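Local atomic coordinates of TqaA (Penicillium aethiopicum, PDB entry 5DLK), a protein that probably closes a peptide into a macrocycle, using this terminal condensation-like domain of a fungal nonribosomal peptide synthetase. Residues K34-S38 with K39-P43; S22-I26 with K27-A31; V184-P187 with K188-S191. All coordinates share one frame; numbering follows the deposited sequence.

Interaction 1: K34-S38 with K39-P43. With EDO (1,2-ethanediol), chain G.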
ATOM      1  N   LYS A  34      18.528  11.295  20.387  1.00 38.70           N
ATOM      2  CA  LYS A  34      19.923  11.395  20.797  1.00 37.64           C
ATOM      3  C   LYS A  34      20.527  10.005  20.904  1.00 36.66           C
ATOM      4  O   LYS A  34      21.677   9.776  20.528  1.00 41.66           O
ATOM      5  CB  LYS A  34      20.028  12.141  22.131  1.00 38.91           C
ATOM      6  CG  LYS A  34      21.447  12.501  22.550  1.00 47.43           C
ATOM      7  CD  LYS A  34      21.431  13.475  23.730  1.00 46.72           C
ATOM      8  CE  LYS A  34      22.840  13.824  24.201  1.00 50.53           C
ATOM      9  NZ  LYS A  34      23.529  12.667  24.842  1.00 51.68           N
ATOM     10  N   GLU A  35      19.731   9.068  21.407  1.00 39.48           N
ATOM     11  CA  GLU A  35      20.161   7.682  21.528  1.00 41.13           C
ATOM     12  C   GLU A  35      20.430   7.037  20.168  1.00 40.80           C
ATOM     13  O   GLU A  35      21.403   6.300  20.006  1.00 41.79           O
ATOM     14  CB  GLU A  35      19.113   6.870  22.296  1.00 41.89           C
ATOM     15  CG  GLU A  35      19.488   5.412  22.518  1.00 47.48           C
ATOM     16  CD  GLU A  35      20.698   5.232  23.425  1.00 59.59           C
ATOM     17  OE1 GLU A  35      21.135   6.215  24.070  1.00 60.08           O
ATOM     18  OE2 GLU A  35      21.216   4.096  23.496  1.00 64.49           O
ATOM     19  N   LEU A  36      19.570   7.316  19.192  1.00 37.90           N
ATOM     20  CA  LEU A  36      19.749   6.768  17.849  1.00 37.10           C
ATOM     21  C   LEU A  36      20.970   7.376  17.160  1.00 38.43           C
ATOM     22  O   LEU A  36      21.682   6.690  16.431  1.00 38.55           O
ATOM     23  CB  LEU A  36      18.498   6.993  16.999  1.00 35.36           C
ATOM     24  CG  LEU A  36      17.293   6.157  17.436  1.00 35.76           C
ATOM     25  CD1 LEU A  36      16.060   6.546  16.644  1.00 33.96           C
ATOM     26  CD2 LEU A  36      17.586   4.663  17.299  1.00 37.28           C
ATOM     27  N   CYS A  37      21.200   8.663  17.392  1.00 38.18           N
ATOM     28  CA  CYS A  37      22.380   9.331  16.853  1.00 40.95           C
ATOM     29  C   CYS A  37      23.666   8.759  17.441  1.00 40.21           C
ATOM     30  O   CYS A  37      24.650   8.576  16.725  1.00 42.07           O
ATOM     31  CB  CYS A  37      22.319  10.833  17.112  1.00 36.19           C
ATOM     32  SG  CYS A  37      21.080  11.710  16.154  1.00 37.53           S
ATOM     33  N   SER A  38      23.659   8.460  18.735  1.00 42.97           N
ATOM     34  CA  SER A  38      24.872   7.984  19.395  1.00 47.57           C
ATOM     35  C   SER A  38      25.154   6.531  19.038  1.00 47.93           C
ATOM     36  O   SER A  38      26.271   6.043  19.223  1.00 49.33           O
ATOM     37  CB  SER A  38      24.773   8.145  20.915  1.00 47.59           C
ATOM     38  OG  SER A  38      23.989   7.115  21.488  1.00 54.82           O
ATOM     39  N   LYS A  39      24.144   5.838  18.520  1.00 43.52           N
ATOM     40  CA  LYS A  39      24.341   4.474  18.042  1.00 43.20           C
ATOM     41  C   LYS A  39      24.603   4.456  16.540  1.00 40.29           C
ATOM     42  O   LYS A  39      24.637   3.391  15.929  1.00 41.59           O
ATOM     43  CB  LYS A  39      23.133   3.598  18.379  1.00 46.74           C
ATOM     44  CG  LYS A  39      22.896   3.433  19.868  1.00 50.36           C
ATOM     45  CD  LYS A  39      24.170   2.995  20.578  1.00 57.78           C
ATOM     46  CE  LYS A  39      24.098   3.282  22.070  1.00 57.59           C
ATOM     47  NZ  LYS A  39      22.850   2.724  22.664  1.00 63.93           N
ATOM     48  N   ASN A  40      24.788   5.641  15.958  1.00 37.62           N
ATOM     49  CA  ASN A  40      25.103   5.776  14.537  1.00 37.02           C
ATOM     50  C   ASN A  40      24.038   5.163  13.621  1.00 35.84           C
ATOM     51  O   ASN A  40      24.350   4.641  12.557  1.00 31.35           O
ATOM     52  CB  ASN A  40      26.465   5.143  14.237  1.00 38.01           C
ATOM     53  CG  ASN A  40      27.583   5.750  15.070  1.00 49.47           C
ATOM     54  OD1 ASN A  40      27.591   6.955  15.327  1.00 45.94           O
ATOM     55  ND2 ASN A  40      28.526   4.916  15.503  1.00 47.61           N
ATOM     56  N   VAL A  41      22.781   5.243  14.042  1.00 36.34           N
ATOM     57  CA  VAL A  41      21.658   4.725  13.255  1.00 34.10           C
ATOM     58  C   VAL A  41      21.124   5.788  12.290  1.00 31.49           C
ATOM     59  O   VAL A  41      20.780   5.498  11.146  1.00 30.85           O
ATOM     60  CB  VAL A  41      20.526   4.244  14.180  1.00 34.91           C
ATOM     61  CG1 VAL A  41      19.315   3.779  13.362  1.00 34.16           C
ATOM     62  CG2 VAL A  41      21.036   3.134  15.102  1.00 34.65           C
ATOM     63  N   ILE A  42      21.075   7.024  12.768  1.00 28.98           N
ATOM     64  CA  ILE A  42      20.651   8.173  11.975  1.00 26.90           C
ATOM     65  C   ILE A  42      21.726   9.266  12.100  1.00 32.36           C
ATOM     66  O   ILE A  42      22.522   9.225  13.034  1.00 31.22           O
ATOM     67  CB  ILE A  42      19.284   8.700  12.445  1.00 29.79           C
ATOM     68  CG1 ILE A  42      19.332   9.029  13.942  1.00 28.51           C
ATOM     69  CG2 ILE A  42      18.197   7.665  12.137  1.00 29.77           C
ATOM     70  CD1 ILE A  42      18.077   9.747  14.462  1.00 29.56           C
ATOM     71  N   PRO A  43      21.762  10.228  11.161  1.00 30.81           N
ATOM     72  CA  PRO A  43      22.857  11.214  11.155  1.00 30.83           C
ATOM     73  C   PRO A  43      22.912  12.066  12.424  1.00 34.53           C
ATOM     74  O   PRO A  43      21.864  12.463  12.925  1.00 29.98           O
ATOM     75  CB  PRO A  43      22.538  12.083   9.936  1.00 33.57           C
ATOM     76  CG  PRO A  43      21.718  11.210   9.049  1.00 34.38           C
ATOM     77  CD  PRO A  43      20.887  10.380   9.984  1.00 31.97           C
TER
HETATM   78  C1  EDO G 503      23.788   5.895   9.824  1.00 42.57           C
HETATM   79  O1  EDO G 503      23.807   6.565  11.085  1.00 38.80           O
HETATM   80  C2  EDO G 503      24.201   6.997   8.879  1.00 43.48           C
HETATM   81  O2  EDO G 503      23.614   8.182   9.418  1.00 31.93           O
HETATM   82  O   HOH W   1      24.895   9.059  14.004  1.00 39.61           O
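Ile-42 turns its side chain back under the end of helix 29-38 and fills the tight side of this local contact. Its CG1 lies 3.8 Å from Leu-36 CB and 3.9 Å from Cys-37 SG, and its CD1 comes about as close to both. With chi1 at 56°, CG1 stands between the backbone N and the carbonyl carbon, directing the branch at the last helical turn. Leu-36 CD2 also reaches Val-41 CB at 4.3 Å. Leu-36 rests on Val-103 and Leu-112 and Ile-42 on Ser-101 and Leu-114, pinning the helix end against strands 100-105 and 108-115. Were Ile-42 cut back to an alanine, a gap would probably open beneath Leu-36 and Cys-37, leaving this turn less firmly seated on the sheet.

The chain reverses here through a Schellman motif, with Asn-40 at positive phi as its C' residue. Val-41 N reaches Leu-36 O at 3.0 Å, nearly along the C=O axis, whereas Asn-40 N meets Cys-37 O at 3.0 Å from above the carbonyl plane. A water donates to both Cys-37 O and Ile-42 O, bridging the two sides of the turn.

The solvent side is looser. Ser-38 OG bends back to give a hydrogen bond to Glu-35 O at 3.1 Å, the oxygen that also accepts a weak bond from Lys-39 N. Glu-35 and Lys-39 face each other on the exposed surface, but their charged ends are modelled too close for that salt bridge to be trusted. At the other end of the turn, an ethanediol, probably from the crystallisation liquor, donates a very short bond to Asn-40 O.

Interaction 2: S22-I26 with K27-A31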
ATOM      1  N   SER A  22       2.404  15.890  20.088  1.00 31.21           N
ATOM      2  CA  SER A  22       1.140  15.777  20.819  1.00 34.18           C
ATOM      3  C   SER A  22       0.576  14.355  20.773  1.00 38.65           C
ATOM      4  O   SER A  22      -0.238  13.992  21.623  1.00 34.22           O
ATOM      5  CB  SER A  22       0.106  16.789  20.298  1.00 33.75           C
ATOM      6  OG  SER A  22      -0.272  16.569  18.950  1.00 34.37           O
ATOM      7  N   LEU A  23       1.032  13.536  19.820  1.00 32.87           N
ATOM      8  CA  LEU A  23       0.618  12.135  19.775  1.00 35.93           C
ATOM      9  C   LEU A  23       1.746  11.177  20.142  1.00 34.16           C
ATOM     10  O   LEU A  23       1.612   9.969  19.969  1.00 32.63           O
ATOM     11  CB  LEU A  23       0.077  11.783  18.387  1.00 31.57           C
ATOM     12  CG  LEU A  23      -1.103  12.625  17.918  1.00 35.20           C
ATOM     13  CD1 LEU A  23      -1.453  12.316  16.468  1.00 31.80           C
ATOM     14  CD2 LEU A  23      -2.311  12.401  18.839  1.00 33.49           C
ATOM     15  N   SER A  24       2.859  11.705  20.652  1.00 32.76           N
ATOM     16  CA  SER A  24       3.991  10.851  21.000  1.00 34.77           C
ATOM     17  C   SER A  24       3.679   9.919  22.172  1.00 39.48           C
ATOM     18  O   SER A  24       3.257  10.374  23.230  1.00 41.38           O
ATOM     19  CB  SER A  24       5.220  11.701  21.342  1.00 33.83           C
ATOM     20  OG  SER A  24       6.209  10.904  21.969  1.00 37.14           O
ATOM     21  N   PRO A  25       3.879   8.606  21.988  1.00 41.87           N
ATOM     22  CA  PRO A  25       3.715   7.707  23.139  1.00 45.16           C
ATOM     23  C   PRO A  25       4.957   7.693  24.030  1.00 46.30           C
ATOM     24  O   PRO A  25       5.004   6.957  25.016  1.00 48.25           O
ATOM     25  CB  PRO A  25       3.491   6.337  22.489  1.00 46.34           C
ATOM     26  CG  PRO A  25       4.151   6.437  21.165  1.00 41.89           C
ATOM     27  CD  PRO A  25       4.036   7.869  20.720  1.00 37.77           C
ATOM     28  N   ILE A  26       5.945   8.508  23.665  1.00 45.59           N
ATOM     29  CA  ILE A  26       7.228   8.593  24.363  1.00 47.80           C
ATOM     30  C   ILE A  26       7.222   9.832  25.239  1.00 45.64           C
ATOM     31  O   ILE A  26       6.983  10.933  24.736  1.00 43.43           O
ATOM     32  CB  ILE A  26       8.442   8.729  23.407  1.00 45.96           C
ATOM     33  CG1 ILE A  26       8.673   7.478  22.587  1.00 51.30           C
ATOM     34  CG2 ILE A  26       9.710   8.953  24.217  1.00 49.25           C
ATOM     35  CD1 ILE A  26       7.683   7.311  21.495  1.00 50.99           C
ATOM     36  N   LYS A  27       7.502   9.669  26.527  1.00 46.92           N
ATOM     37  CA  LYS A  27       7.618  10.823  27.413  1.00 50.11           C
ATOM     38  C   LYS A  27       8.683  11.819  26.920  1.00 46.66           C
ATOM     39  O   LYS A  27       8.463  13.029  26.937  1.00 46.79           O
ATOM     40  CB  LYS A  27       7.915  10.357  28.851  1.00 56.40           C
ATOM     41  CG  LYS A  27       9.340   9.841  29.095  1.00 62.54           C
ATOM     42  CD  LYS A  27       9.672   9.701  30.585  1.00 66.81           C
ATOM     43  CE  LYS A  27       8.828  10.621  31.461  1.00 66.94           C
ATOM     44  NZ  LYS A  27       9.485  10.907  32.772  1.00 68.12           N
ATOM     45  N   ASP A  28       9.811  11.304  26.439  1.00 48.01           N
ATOM     46  CA  ASP A  28      10.939  12.147  26.049  1.00 49.84           C
ATOM     47  C   ASP A  28      11.486  11.767  24.668  1.00 41.99           C
ATOM     48  O   ASP A  28      12.438  10.989  24.566  1.00 42.11           O
ATOM     49  CB  ASP A  28      12.042  12.052  27.108  1.00 47.56           C
ATOM     50  CG  ASP A  28      13.161  13.050  26.889  1.00 49.47           C
ATOM     51  OD1 ASP A  28      13.050  13.900  25.975  1.00 52.26           O
ATOM     52  OD2 ASP A  28      14.145  12.997  27.657  1.00 52.80           O
ATOM     53  N   PRO A  29      10.872  12.308  23.606  1.00 43.15           N
ATOM     54  CA  PRO A  29      11.296  12.024  22.228  1.00 39.36           C
ATOM     55  C   PRO A  29      12.731  12.444  21.914  1.00 39.81           C
ATOM     56  O   PRO A  29      13.412  11.733  21.179  1.00 34.74           O
ATOM     57  CB  PRO A  29      10.304  12.827  21.371  1.00 37.02           C
ATOM     58  CG  PRO A  29       9.528  13.702  22.329  1.00 44.42           C
ATOM     59  CD  PRO A  29       9.587  13.029  23.654  1.00 43.00           C
ATOM     60  N   GLN A  30      13.184  13.573  22.452  1.00 38.08           N
ATOM     61  CA  GLN A  30      14.526  14.057  22.136  1.00 37.51           C
ATOM     62  C   GLN A  30      15.596  13.102  22.650  1.00 38.58           C
ATOM     63  O   GLN A  30      16.631  12.931  22.013  1.00 39.94           O
ATOM     64  CB  GLN A  30      14.735  15.472  22.699  1.00 35.72           C
ATOM     65  CG  GLN A  30      13.740  16.491  22.148  1.00 44.18           C
ATOM     66  CD  GLN A  30      13.943  16.774  20.665  1.00 39.28           C
ATOM     67  OE1 GLN A  30      14.959  16.390  20.081  1.00 44.44           O
ATOM     68  NE2 GLN A  30      12.973  17.440  20.050  1.00 41.38           N
ATOM     69  N   ALA A  31      15.339  12.459  23.786  1.00 38.17           N
ATOM     70  CA  ALA A  31      16.271  11.469  24.322  1.00 40.43           C
ATOM     71  C   ALA A  31      16.402  10.267  23.394  1.00 39.16           C
ATOM     72  O   ALA A  31      17.490   9.715  23.222  1.00 36.96           O
ATOM     73  CB  ALA A  31      15.835  11.018  25.698  1.00 42.46           C
TER
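The N-terminal cap of helix 29-38 is built here, where the incoming loop folds Ile-26 against Pro-29, the first residue of the helix. Pro-29 CD sits 3.5 Å from Ile-26 O and 4.1 Å from Ile-26 CG2, so this one ring carbon meets both the carbonyl and a methyl of the same residue. That methyl is placed by the first torsion of Ile-26: CG2 is anti to the backbone N and beside the carbonyl carbon, which sets it 3.2 Å from Asp-28 N, over the chain as it turns into the helix. CG1, at chi1 -68°, takes the other branch away from the turn.

Two polar bonds accompany this apolar touch. Ser-24 OG donates to Ile-26 O over 2.9 Å, in the carbonyl plane and on a lone pair, so this oxygen is gripped by a hydroxyl as well as lying beside the proline. Further on, Asp-28 holds the N-cap position. Its OD1 accepts a weak bond from Ala-31 N at 3.5 Å, fairly straight at 155°, and the same N-H is weakly shared with Asp-28 O. The carboxylate thus lies near the amide end of the helix, where its negative charge would be expected to suit the helix dipole. Lys-27 turns its chain outward from the turn.

Among its neighbours, the loop lies on the small antiparallel sheet: Ser-24, Ile-26 and Pro-29 all touch Leu-51 of strand 47-53, Pro-25 and Ile-26 touch Ile-110 of strand 108-115, and Leu-23 reaches across to Tyr-213 and Val-216 of helix 208-218.

Interaction 3: V184-P187 with K188-S191; sequences VSIP and KLFS
The ring of Phe-190 carries the carbonyl oxygen of Ile-186 over one face, 3.5 Å above the plane and offset toward the rim near CD2. Pro-187 CA approaches the same ring obliquely. The far end of the ring meets the Ile-186 side chain, with CE2 3.8 Å from CG1 as the two side chains run across one another. Further out, Trp-72 and Tyr-70 each pair edge-to-face with Phe-190, making a small aromatic cluster.

Ile-186 serves two neighbours with one branch. Its CG1 is anti to the backbone N (chi1 -169°), which carries the chain along the helix: CG1 goes to the phenylalanine, while CD1 at its end touches Leu-189 CD1 at 3.9 Å. Leu-189 in turn lies on Ile-174 and Ile-176 of strand 169-177, so this side of the helix is apolar and buried.

The backbone is that of a first helical turn. Ser-185 O takes Lys-188 N at 2.9 Å, and Leu-189 N more weakly. Two residues on, Ser-191 N bonds to Pro-187 O at 2.9 Å, and Pro-187, having no N-H to give, fits this early position. Lys-188 leads away from the packed side.

Ser-185 OG is hydrogen-bonded to Asp-182 OD1. Asp-182 and Gly-183 close the HHxxxDG signature of condensation domains, which begins here with serine in place of the first histidine. Helix 186-197 starts just after this loop, with Ile-186 beside Gly-183, a residue that binds the phosphopantetheine arm in this protein, and the turn probably forms part of the wall of that channel.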
ATOM      1  N   VAL A 184      -1.929   5.548  -4.767  1.00 24.22           N
ATOM      2  CA  VAL A 184      -2.407   6.876  -5.123  1.00 27.97           C
ATOM      3  C   VAL A 184      -1.283   7.906  -5.169  1.00 29.75           C
ATOM      4  O   VAL A 184      -1.276   8.773  -6.041  1.00 33.05           O
ATOM      5  CB  VAL A 184      -3.503   7.371  -4.127  1.00 27.72           C
ATOM      6  CG1 VAL A 184      -3.773   8.871  -4.294  1.00 30.25           C
ATOM      7  CG2 VAL A 184      -4.787   6.574  -4.322  1.00 31.05           C
ATOM      8  N   SER A 185      -0.327   7.816  -4.246  1.00 26.38           N
ATOM      9  CA  SER A 185       0.612   8.924  -4.075  1.00 27.31           C
ATOM     10  C   SER A 185       2.017   8.658  -4.627  1.00 27.07           C
ATOM     11  O   SER A 185       2.779   9.601  -4.828  1.00 30.37           O
ATOM     12  CB  SER A 185       0.701   9.334  -2.592  1.00 27.21           C
ATOM     13  OG  SER A 185       1.256   8.317  -1.771  1.00 27.12           O
ATOM     14  N   ILE A 186       2.363   7.403  -4.898  1.00 25.51           N
ATOM     15  CA  ILE A 186       3.678   7.140  -5.497  1.00 30.29           C
ATOM     16  C   ILE A 186       3.889   7.846  -6.861  1.00 28.93           C
ATOM     17  O   ILE A 186       5.018   8.253  -7.152  1.00 29.77           O
ATOM     18  CB  ILE A 186       3.972   5.608  -5.634  1.00 26.47           C
ATOM     19  CG1 ILE A 186       5.448   5.370  -5.994  1.00 25.68           C
ATOM     20  CG2 ILE A 186       3.042   4.897  -6.611  1.00 25.14           C
ATOM     21  CD1 ILE A 186       6.410   5.867  -4.945  1.00 26.19           C
ATOM     22  N   PRO A 187       2.826   8.042  -7.680  1.00 29.44           N
ATOM     23  CA  PRO A 187       3.164   8.797  -8.895  1.00 28.79           C
ATOM     24  C   PRO A 187       3.517  10.252  -8.604  1.00 30.26           C
ATOM     25  O   PRO A 187       4.175  10.899  -9.426  1.00 30.57           O
ATOM     26  CB  PRO A 187       1.881   8.705  -9.741  1.00 32.61           C
ATOM     27  CG  PRO A 187       1.131   7.528  -9.180  1.00 31.71           C
ATOM     28  CD  PRO A 187       1.412   7.615  -7.709  1.00 28.99           C
ATOM     29  N   LYS A 188       3.112  10.741  -7.435  1.00 28.93           N
ATOM     30  CA  LYS A 188       3.393  12.106  -7.029  1.00 28.66           C
ATOM     31  C   LYS A 188       4.858  12.237  -6.607  1.00 32.51           C
ATOM     32  O   LYS A 188       5.471  13.294  -6.763  1.00 30.90           O
ATOM     33  CB  LYS A 188       2.464  12.529  -5.886  1.00 35.94           C
ATOM     34  CG  LYS A 188       2.160  14.017  -5.839  1.00 42.22           C
ATOM     35  CD  LYS A 188       1.288  14.432  -7.008  1.00 40.84           C
ATOM     36  CE  LYS A 188       1.017  15.926  -6.991  1.00 52.94           C
ATOM     37  NZ  LYS A 188       0.118  16.347  -8.107  1.00 55.90           N
ATOM     38  N   LEU A 189       5.416  11.166  -6.054  1.00 27.95           N
ATOM     39  CA  LEU A 189       6.836  11.160  -5.733  1.00 28.51           C
ATOM     40  C   LEU A 189       7.620  11.377  -7.033  1.00 30.79           C
ATOM     41  O   LEU A 189       8.559  12.185  -7.083  1.00 28.33           O
ATOM     42  CB  LEU A 189       7.243   9.840  -5.045  1.00 29.98           C
ATOM     43  CG  LEU A 189       8.647   9.691  -4.432  1.00 29.37           C
ATOM     44  CD1 LEU A 189       8.700   8.570  -3.392  1.00 26.77           C
ATOM     45  CD2 LEU A 189       9.689   9.431  -5.503  1.00 31.30           C
ATOM     46  N   PHE A 190       7.226  10.661  -8.081  1.00 25.79           N
ATOM     47  CA  PHE A 190       7.953  10.714  -9.352  1.00 29.33           C
ATOM     48  C   PHE A 190       7.747  12.049 -10.074  1.00 30.99           C
ATOM     49  O   PHE A 190       8.695  12.609 -10.626  1.00 31.50           O
ATOM     50  CB  PHE A 190       7.531   9.558 -10.265  1.00 27.39           C
ATOM     51  CG  PHE A 190       7.802   8.190  -9.694  1.00 25.68           C
ATOM     52  CD1 PHE A 190       8.935   7.949  -8.921  1.00 26.42           C
ATOM     53  CD2 PHE A 190       6.911   7.149  -9.921  1.00 29.44           C
ATOM     54  CE1 PHE A 190       9.182   6.686  -8.395  1.00 23.72           C
ATOM     55  CE2 PHE A 190       7.148   5.882  -9.408  1.00 27.37           C
ATOM     56  CZ  PHE A 190       8.286   5.647  -8.643  1.00 25.68           C
ATOM     57  N   SER A 191       6.518  12.564 -10.077  1.00 28.87           N
ATOM     58  CA  SER A 191       6.238  13.830 -10.764  1.00 32.51           C
ATOM     59  C   SER A 191       6.861  15.029 -10.028  1.00 34.36           C
ATOM     60  O   SER A 191       7.339  15.961 -10.672  1.00 35.33           O
ATOM     61  CB  SER A 191       4.728  14.030 -10.961  1.00 32.50           C
ATOM     62  OG  SER A 191       4.048  14.210  -9.734  1.00 35.16           O
TER

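How the interactions relate
Interactions 1 and 2 finish the two ends of helix 29-38: 22-31 makes its N-terminal cap and 34-43 its C-terminal one, with centres 16 Å apart. The first of these ends is a surface contact relying on a serine, an aspartate and a proline, while the second is partly buried and turns on a Schellman reversal with aliphatic packing beneath. Both lie against the three-stranded antiparallel sheet, away from the phosphopantetheine-binding residues. Interaction 3 is about 30 Å from either, centre to centre, and starts a different helix, 186-197. It lies deeper, its packing is aromatic and aliphatic, and it alone borders the phosphopantetheine site.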